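Local coordinates for hypothetical protein TM1012 (Thermotoga maritima, PDB 2FCL) that is a putative nucleotidyltransferase, probably related to the aminoglycoside adenylyltransferases, whose own substrate is not established, at residues P16-V21 with V51-I56. Numbering follows the deposited sequence. Where two conformers were deposited one is given.
Sequences PEYLRV and VEVHDI. With EDO (1,2-ethanediol), chain D.
In what is probably a nucleotidyltransferase-type fold, helix 16-22 meets the loop that runs from helix 40-46 into strand 57-60 of the central mixed sheet, and Tyr-18 carries most of the contact. The CA atoms of Tyr-18 and Val-53 are 7.9 Å apart, a separation that the tyrosine side chain spans. With CG anti to the carbonyl carbon (chi1 -80°), the ring points its hydroxyl at the loop backbone and accepts the main-chain N-H of Asp-55: Asp-55 N to Tyr-18 OH is 2.8 Å, and the N-H...O angle of 168° makes the bond nearly straight. This N-H lies at the ring edge, near the ring plane. One ring face receives Val-53, whose CG1 sits 3.8 Å from the ring centroid and 26° off the normal, a CH-pi contact displaced toward the CD2-CE2 side. Ile-56 approaches the same CD2 from the edge, with CG1 at 3.8 Å. Its extended side chain carries CD1 onward to CG1 of Val-21, 3.7 Å away, so the isoleucine bridges residues about one helical turn apart. Ile-100 touches both Tyr-18 and Val-21, while Leu-42 and Ala-45 of helix 40-46 back Ile-56 and Val-53, respectively. A 1,2-ethanediol, probably a crystallisation additive, is modelled beside His-54 O, but it is too close to Asp-55 O for its position to be relied on. Replacing Tyr-18 with an alanine would probably leave the Asp-55 N-H without its phenolic acceptor and open a gap beside Val-53 and Ile-56. The contact thus combines one directional polar bond, which fixes the hydroxyl end of the ring, with apolar packing on a face and an edge, tying the helix to the loop just ahead of strand 57-60.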
loop_
_atom_site.group_PDB
_atom_site.type_symbol
_atom_site.label_atom_id
_atom_site.label_comp_id
_atom_site.label_asym_id
_atom_site.label_seq_id
_atom_site.Cartn_x
_atom_site.Cartn_y
_atom_site.Cartn_z
ATOM N N PRO A 16 -15.556 6.130 -8.160
ATOM C CA PRO A 16 -16.383 5.893 -6.987
ATOM C C PRO A 16 -16.242 4.494 -6.387
ATOM O O PRO A 16 -16.280 4.357 -5.172
ATOM C CB PRO A 16 -17.802 6.115 -7.520
ATOM C CG PRO A 16 -17.636 7.038 -8.618
ATOM C CD PRO A 16 -16.355 6.675 -9.276
ATOM N N GLU A 17 -16.110 3.469 -7.221
ATOM C CA GLU A 17 -16.013 2.102 -6.697
ATOM C C GLU A 17 -14.800 1.951 -5.771
ATOM O O GLU A 17 -14.872 1.245 -4.760
ATOM C CB GLU A 17 -15.985 1.045 -7.811
ATOM C CG GLU A 17 -14.931 1.225 -8.885
ATOM C CD GLU A 17 -15.404 2.073 -10.088
ATOM O OE1 GLU A 17 -16.302 2.945 -9.940
ATOM O OE2 GLU A 17 -14.852 1.868 -11.193
ATOM N N TYR A 18 -13.705 2.626 -6.104
ATOM C CA TYR A 18 -12.505 2.594 -5.261
ATOM C C TYR A 18 -12.683 3.420 -4.010
ATOM O O TYR A 18 -12.254 3.012 -2.946
ATOM C CB TYR A 18 -11.262 3.014 -6.051
ATOM C CG TYR A 18 -10.729 1.876 -6.893
ATOM C CD1 TYR A 18 -11.239 1.584 -8.159
ATOM C CD2 TYR A 18 -9.745 1.038 -6.369
ATOM C CE1 TYR A 18 -10.755 0.472 -8.884
ATOM C CE2 TYR A 18 -9.257 -0.032 -7.074
ATOM C CZ TYR A 18 -9.759 -0.311 -8.326
ATOM O OH TYR A 18 -9.231 -1.396 -8.983
ATOM N N LEU A 19 -13.357 4.554 -4.111
ATOM C CA LEU A 19 -13.639 5.350 -2.939
ATOM C C LEU A 19 -14.494 4.561 -1.950
ATOM O O LEU A 19 -14.285 4.637 -0.737
ATOM C CB LEU A 19 -14.343 6.658 -3.327
ATOM C CG LEU A 19 -14.609 7.641 -2.190
ATOM C CD1 LEU A 19 -13.317 8.190 -1.599
ATOM C CD2 LEU A 19 -15.507 8.760 -2.662
ATOM N N ARG A 20 -15.478 3.822 -2.454
ATOM C CA ARG A 20 -16.350 3.062 -1.583
ATOM C C ARG A 20 -15.609 1.938 -0.863
ATOM O O ARG A 20 -15.862 1.690 0.322
ATOM C CB ARG A 20 -17.525 2.511 -2.376
ATOM C CG ARG A 20 -18.505 3.573 -2.823
ATOM C CD ARG A 20 -19.818 2.953 -3.282
ATOM N NE ARG A 20 -19.659 1.920 -4.310
ATOM C CZ ARG A 20 -19.701 2.112 -5.630
ATOM N NH1 ARG A 20 -19.897 3.316 -6.161
ATOM N NH2 ARG A 20 -19.548 1.063 -6.424
ATOM N N VAL A 21 -14.708 1.254 -1.567
ATOM C CA VAL A 21 -13.912 0.224 -0.907
ATOM C C VAL A 21 -12.946 0.847 0.095
ATOM O O VAL A 21 -12.778 0.318 1.208
ATOM C CB VAL A 21 -13.216 -0.696 -1.920
ATOM C CG1 VAL A 21 -12.193 -1.615 -1.246
ATOM C CG2 VAL A 21 -14.252 -1.510 -2.650
ATOM N N VAL A 51 -2.780 8.910 -11.979
ATOM C CA VAL A 51 -2.546 7.551 -12.434
ATOM C C VAL A 51 -3.862 6.784 -12.355
ATOM O O VAL A 51 -4.757 7.138 -11.570
ATOM C CB VAL A 51 -1.463 6.819 -11.564
ATOM C CG1 VAL A 51 -0.109 7.502 -11.703
ATOM C CG2 VAL A 51 -1.879 6.727 -10.093
ATOM N N GLU A 52 -3.955 5.709 -13.124
ATOM C CA GLU A 52 -5.121 4.834 -13.076
ATOM C C GLU A 52 -5.026 3.974 -11.825
ATOM O O GLU A 52 -3.954 3.499 -11.486
ATOM C CB GLU A 52 -5.187 3.929 -14.308
ATOM N N VAL A 53 -6.140 3.786 -11.138
ATOM C CA VAL A 53 -6.100 2.982 -9.929
ATOM C C VAL A 53 -6.534 1.608 -10.291
ATOM O O VAL A 53 -7.642 1.412 -10.767
ATOM C CB VAL A 53 -6.931 3.582 -8.793
ATOM C CG1 VAL A 53 -6.984 2.645 -7.596
ATOM C CG2 VAL A 53 -6.298 4.893 -8.382
ATOM N N HIS A 54 -5.610 0.677 -10.102
ATOM C CA HIS A 54 -5.873 -0.734 -10.293
ATOM C C HIS A 54 -5.486 -1.463 -9.020
ATOM O O HIS A 54 -4.287 -1.572 -8.667
ATOM C CB HIS A 54 -5.111 -1.286 -11.502
ATOM C CG HIS A 54 -5.551 -0.699 -12.807
ATOM N ND1 HIS A 54 -4.745 0.126 -13.560
ATOM C CD2 HIS A 54 -6.723 -0.795 -13.479
ATOM C CE1 HIS A 54 -5.396 0.502 -14.646
ATOM N NE2 HIS A 54 -6.600 -0.042 -14.622
ATOM N N ASP A 55 -6.516 -1.937 -8.328
ATOM C CA ASP A 55 -6.399 -2.667 -7.083
ATOM C C ASP A 55 -6.026 -1.693 -5.987
ATOM O O ASP A 55 -5.732 -0.525 -6.243
ATOM C CB ASP A 55 -5.345 -3.767 -7.134
ATOM C CG ASP A 55 -5.361 -4.551 -8.412
ATOM O OD1 ASP A 55 -6.361 -5.246 -8.645
ATOM O OD2 ASP A 55 -4.359 -4.474 -9.160
ATOM N N ILE A 56 -6.012 -2.217 -4.764
ATOM C CA ILE A 56 -5.608 -1.460 -3.605
ATOM C C ILE A 56 -4.508 -2.215 -2.886
ATOM O O ILE A 56 -4.635 -3.413 -2.650
ATOM C CB ILE A 56 -6.789 -1.214 -2.668
ATOM C CG1 ILE A 56 -7.883 -0.442 -3.406
ATOM C CG2 ILE A 56 -6.336 -0.498 -1.392
ATOM C CD1 ILE A 56 -9.100 -0.178 -2.575
HETATM C C1 EDO D . -3.608 0.806 -5.626
HETATM O O1 EDO D . -2.863 -0.208 -6.352
HETATM C C2 EDO D . -2.933 0.994 -4.282
HETATM O O2 EDO D . -3.583 1.228 -3.063
#